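Local coordinates for extracellular ligand-binding receptor (Sphaerobacter thermophilus, PDB 4ZPJ), which is probably the extracellular substrate-binding receptor of an ABC transporter, capturing a small solute for uptake, at residues A174-Y185 with V412-F423. Numbering follows the deposited sequence.
Sequences ANGQYDAPAADY and VDRIPDFDDLSF. With ZN (zinc ion), chain D; ZN (zinc ion), chain C.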
loop_
_atom_site.group_PDB
_atom_site.type_symbol
_atom_site.label_atom_id
_atom_site.label_comp_id
_atom_site.label_asym_id
_atom_site.label_seq_id
_atom_site.Cartn_x
_atom_site.Cartn_y
_atom_site.Cartn_z
ATOM N N ALA A 174 2.470 0.579 6.681
ATOM C CA ALA A 174 3.323 -0.531 7.137
ATOM C C ALA A 174 2.552 -1.815 6.804
ATOM O O ALA A 174 1.316 -1.829 6.941
ATOM C CB ALA A 174 3.575 -0.420 8.627
ATOM N N ASN A 175 3.221 -2.867 6.364
ATOM C CA ASN A 175 2.520 -4.122 6.041
ATOM C C ASN A 175 1.515 -4.512 7.096
ATOM O O ASN A 175 1.825 -4.522 8.278
ATOM C CB ASN A 175 3.509 -5.288 5.940
ATOM C CG ASN A 175 4.361 -5.193 4.722
ATOM O OD1 ASN A 175 3.890 -4.797 3.702
ATOM N ND2 ASN A 175 5.612 -5.451 4.858
ATOM N N GLY A 176 0.345 -4.870 6.646
ATOM C CA GLY A 176 -0.752 -5.214 7.498
ATOM C C GLY A 176 -1.721 -4.091 7.868
ATOM O O GLY A 176 -2.811 -4.342 8.435
ATOM N N GLN A 177 -1.352 -2.854 7.594
ATOM C CA GLN A 177 -2.100 -1.702 8.155
ATOM C C GLN A 177 -3.509 -1.560 7.552
ATOM O O GLN A 177 -4.392 -1.091 8.225
ATOM C CB GLN A 177 -1.275 -0.404 7.962
ATOM C CG GLN A 177 -1.890 0.888 8.467
ATOM C CD GLN A 177 -0.988 2.119 8.338
ATOM O OE1 GLN A 177 0.110 2.005 7.872
ATOM N NE2 GLN A 177 -1.483 3.306 8.754
ATOM N N TYR A 178 -3.716 -1.934 6.286
ATOM C CA TYR A 178 -5.029 -1.826 5.701
ATOM C C TYR A 178 -5.851 -3.111 5.863
ATOM O O TYR A 178 -7.067 -3.063 5.774
ATOM C CB TYR A 178 -4.990 -1.302 4.246
ATOM C CG TYR A 178 -4.227 -2.105 3.305
ATOM C CD1 TYR A 178 -4.762 -3.296 2.819
ATOM C CD2 TYR A 178 -2.954 -1.715 2.874
ATOM C CE1 TYR A 178 -4.038 -4.099 1.968
ATOM C CE2 TYR A 178 -2.239 -2.508 2.015
ATOM C CZ TYR A 178 -2.802 -3.707 1.560
ATOM O OH TYR A 178 -2.186 -4.548 0.689
ATOM N N ASP A 179 -5.193 -4.221 6.196
ATOM C CA ASP A 179 -5.880 -5.445 6.542
ATOM C C ASP A 179 -6.292 -5.593 8.018
ATOM O O ASP A 179 -7.268 -6.274 8.326
ATOM C CB ASP A 179 -5.048 -6.648 6.067
ATOM C CG ASP A 179 -4.983 -6.713 4.539
ATOM O OD1 ASP A 179 -6.054 -6.385 3.924
ATOM O OD2 ASP A 179 -3.895 -7.054 3.951
ATOM N N ALA A 180 -5.573 -4.985 8.934
ATOM C CA ALA A 180 -5.839 -5.192 10.332
ATOM C C ALA A 180 -7.268 -4.785 10.713
ATOM O O ALA A 180 -7.895 -5.498 11.469
ATOM C CB ALA A 180 -4.850 -4.404 11.136
ATOM N N PRO A 181 -7.815 -3.692 10.157
ATOM C CA PRO A 181 -9.240 -3.354 10.537
ATOM C C PRO A 181 -10.258 -4.391 10.116
ATOM O O PRO A 181 -11.353 -4.466 10.706
ATOM C CB PRO A 181 -9.501 -2.003 9.821
ATOM C CG PRO A 181 -8.108 -1.420 9.681
ATOM C CD PRO A 181 -7.252 -2.629 9.296
ATOM N N ALA A 182 -9.884 -5.229 9.154
ATOM C CA ALA A 182 -10.763 -6.317 8.742
ATOM C C ALA A 182 -10.881 -7.351 9.812
ATOM O O ALA A 182 -11.868 -8.082 9.866
ATOM C CB ALA A 182 -10.290 -6.948 7.421
ATOM N N ALA A 183 -9.930 -7.393 10.723
ATOM C CA ALA A 183 -9.979 -8.325 11.831
ATOM C C ALA A 183 -10.955 -7.816 12.872
ATOM O O ALA A 183 -11.710 -8.599 13.447
ATOM C CB ALA A 183 -8.615 -8.471 12.452
ATOM N N ASP A 184 -10.952 -6.510 13.103
ATOM C CA ASP A 184 -12.029 -5.904 13.926
ATOM C C ASP A 184 -13.381 -6.157 13.326
ATOM O O ASP A 184 -14.293 -6.525 14.023
ATOM C CB ASP A 184 -11.818 -4.387 14.098
ATOM C CG ASP A 184 -10.547 -4.102 14.863
ATOM O OD1 ASP A 184 -10.500 -4.338 16.089
ATOM O OD2 ASP A 184 -9.548 -3.743 14.246
ATOM N N TYR A 185 -13.509 -5.942 12.026
ATOM C CA TYR A 185 -14.768 -6.183 11.357
ATOM C C TYR A 185 -15.207 -7.635 11.507
ATOM O O TYR A 185 -16.375 -7.902 11.737
ATOM C CB TYR A 185 -14.635 -5.865 9.875
ATOM C CG TYR A 185 -15.947 -5.821 9.150
ATOM C CD1 TYR A 185 -16.777 -4.703 9.248
ATOM C CD2 TYR A 185 -16.370 -6.898 8.391
ATOM C CE1 TYR A 185 -17.986 -4.652 8.580
ATOM C CE2 TYR A 185 -17.583 -6.871 7.733
ATOM C CZ TYR A 185 -18.398 -5.745 7.851
ATOM O OH TYR A 185 -19.604 -5.680 7.200
ATOM N N VAL A 412 -18.045 -0.559 2.290
ATOM C CA VAL A 412 -19.138 -0.819 3.247
ATOM C C VAL A 412 -18.972 -0.067 4.560
ATOM O O VAL A 412 -19.972 0.239 5.239
ATOM C CB VAL A 412 -19.434 -2.322 3.487
ATOM C CG1 VAL A 412 -19.734 -3.047 2.180
ATOM C CG2 VAL A 412 -18.307 -3.050 4.150
ATOM N N ASP A 413 -17.739 0.300 4.880
ATOM C CA ASP A 413 -17.417 0.912 6.128
ATOM C C ASP A 413 -16.032 1.559 6.062
ATOM O O ASP A 413 -15.174 1.188 5.214
ATOM C CB ASP A 413 -17.419 -0.117 7.238
ATOM C CG ASP A 413 -17.811 0.457 8.582
ATOM O OD1 ASP A 413 -18.158 1.651 8.703
ATOM O OD2 ASP A 413 -17.823 -0.340 9.535
ATOM N N ARG A 414 -15.865 2.575 6.908
ATOM C CA ARG A 414 -14.659 3.357 6.965
ATOM C C ARG A 414 -14.093 3.360 8.360
ATOM O O ARG A 414 -14.848 3.459 9.317
ATOM C CB ARG A 414 -15.001 4.737 6.623
ATOM C CG ARG A 414 -15.076 5.011 5.147
ATOM C CD ARG A 414 -15.354 6.503 4.884
ATOM N NE ARG A 414 -15.647 6.518 3.470
ATOM C CZ ARG A 414 -16.845 6.572 2.921
ATOM N NH1 ARG A 414 -17.954 6.750 3.668
ATOM N NH2 ARG A 414 -16.906 6.556 1.595
ATOM N N ILE A 415 -12.769 3.259 8.483
ATOM C CA ILE A 415 -12.055 3.362 9.793
ATOM C C ILE A 415 -11.111 4.547 9.634
ATOM O O ILE A 415 -10.121 4.463 8.915
ATOM C CB ILE A 415 -11.258 2.083 10.177
ATOM C CG1 ILE A 415 -12.150 0.847 10.252
ATOM C CG2 ILE A 415 -10.652 2.214 11.571
ATOM C CD1 ILE A 415 -12.411 0.184 8.928
ATOM N N PRO A 416 -11.453 5.686 10.221
ATOM C CA PRO A 416 -10.603 6.926 10.121
ATOM C C PRO A 416 -9.390 6.861 11.050
ATOM O O PRO A 416 -9.386 6.110 12.057
ATOM C CB PRO A 416 -11.542 8.034 10.625
ATOM C CG PRO A 416 -12.497 7.333 11.549
ATOM C CD PRO A 416 -12.717 5.958 10.945
ATOM N N ASP A 417 -8.372 7.621 10.709
ATOM C CA ASP A 417 -7.264 7.864 11.624
ATOM C C ASP A 417 -6.645 6.568 12.131
ATOM O O ASP A 417 -6.277 6.420 13.290
ATOM C CB ASP A 417 -7.705 8.749 12.767
ATOM C CG ASP A 417 -8.352 10.069 12.261
ATOM O OD1 ASP A 417 -7.699 11.054 11.959
ATOM O OD2 ASP A 417 -9.568 10.155 12.277
ATOM N N PHE A 418 -6.499 5.636 11.224
ATOM C CA PHE A 418 -5.850 4.406 11.546
ATOM C C PHE A 418 -4.333 4.517 11.287
ATOM O O PHE A 418 -3.887 4.696 10.150
ATOM C CB PHE A 418 -6.472 3.303 10.766
ATOM C CG PHE A 418 -6.212 1.944 11.368
ATOM C CD1 PHE A 418 -6.918 1.523 12.498
ATOM C CD2 PHE A 418 -5.246 1.130 10.831
ATOM C CE1 PHE A 418 -6.664 0.280 13.028
ATOM C CE2 PHE A 418 -4.949 -0.099 11.386
ATOM C CZ PHE A 418 -5.667 -0.535 12.462
ATOM N N ASP A 419 -3.544 4.435 12.356
ATOM C CA ASP A 419 -2.110 4.612 12.238
ATOM C C ASP A 419 -1.337 3.303 12.113
ATOM O O ASP A 419 -1.929 2.216 12.201
ATOM C CB ASP A 419 -1.550 5.458 13.370
ATOM C CG ASP A 419 -1.733 4.854 14.740
ATOM O OD1 ASP A 419 -1.555 3.633 14.964
ATOM O OD2 ASP A 419 -2.032 5.668 15.639
ATOM N N ASP A 420 -0.031 3.414 11.917
ATOM C CA ASP A 420 0.800 2.237 11.680
ATOM C C ASP A 420 1.365 1.627 12.981
ATOM O O ASP A 420 2.284 0.839 12.968
ATOM C CB ASP A 420 1.910 2.542 10.643
ATOM C CG ASP A 420 2.857 3.637 11.087
ATOM O OD1 ASP A 420 2.528 4.390 12.028
ATOM O OD2 ASP A 420 3.929 3.781 10.456
ATOM N N LEU A 421 0.783 1.957 14.115
ATOM C CA LEU A 421 1.333 1.506 15.355
ATOM C C LEU A 421 0.327 0.707 16.128
ATOM O O LEU A 421 0.631 0.298 17.212
ATOM C CB LEU A 421 1.717 2.703 16.199
ATOM C CG LEU A 421 2.818 3.630 15.704
ATOM C CD1 LEU A 421 2.832 4.881 16.584
ATOM C CD2 LEU A 421 4.128 2.893 15.804
ATOM N N SER A 422 -0.867 0.484 15.597
ATOM C CA SER A 422 -1.996 0.076 16.464
ATOM C C SER A 422 -2.273 -1.444 16.293
ATOM O O SER A 422 -3.413 -1.892 16.328
ATOM C CB SER A 422 -3.220 0.959 16.148
ATOM O OG SER A 422 -3.408 1.080 14.712
ATOM N N PHE A 423 -1.198 -2.208 16.100
ATOM C CA PHE A 423 -1.255 -3.624 15.742
ATOM C C PHE A 423 0.155 -4.206 15.834
ATOM O O PHE A 423 1.130 -3.449 16.052
ATOM C CB PHE A 423 -1.892 -3.871 14.348
ATOM C CG PHE A 423 -1.174 -3.202 13.191
ATOM C CD1 PHE A 423 -0.077 -3.795 12.602
ATOM C CD2 PHE A 423 -1.601 -1.980 12.707
ATOM C CE1 PHE A 423 0.616 -3.182 11.575
ATOM C CE2 PHE A 423 -0.936 -1.367 11.647
ATOM C CZ PHE A 423 0.192 -1.988 11.087
ATOM O OXT PHE A 423 0.327 -5.425 15.720
HETATM ZN ZN ZN D . -9.017 12.230 11.046
HETATM ZN ZN ZN C . -2.633 5.171 17.608
#
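The C-terminal tail of this periplasmic-binding-protein fold closes over the turn that leads into helix 180-188, and the amide of Gln177 bonds the two. With its CG anti to the backbone N (chi1 180°) and the rest of the chain extended, Gln177 carries its amide across to the tail. There NE2 donates to Phe418 O at 3.1 Å; Phe418 O lies in the plane of the Gln177 amide, whereas NE2 stands tilted from the plane of the Phe418 carbonyl. Pro390 O is a second acceptor for the same nitrogen. On the other side of the amide, OE1 takes the N-H of Ala174 at 3.0 Å, the donor lying in the carbonyl plane, so both ends of the group are fixed and its rotation is set. Cut back to alanine, this position would probably leave Phe418 O, Pro390 O and Ala174 N without these mates and open a gap beside Asp420 CB, which lies 3.3 Å from Gln177 OE1. Pro181 sits over one face of the Phe418 ring in a CH-pi contact, its CG 3.8 Å from the centroid and 11° off the normal, while Ser422 OG lies above the opposite face, offset toward the rim. Pro181 CB also meets Ile415 CD1 at 3.7 Å. The Phe423 ring, at the chain terminus, packs by CE2 against Gln177 CA at 3.7 Å and reaches Ala180 CB. Asp417 and Asp419 of the tail each bind a zinc ion. Strand 407-418 pairs antiparallel with strand 390-401, Arg159 hydrogen-bonds to Phe423 O of the terminal carboxylate, and helix 203-218 adds Ala211 against the Phe423 side chain.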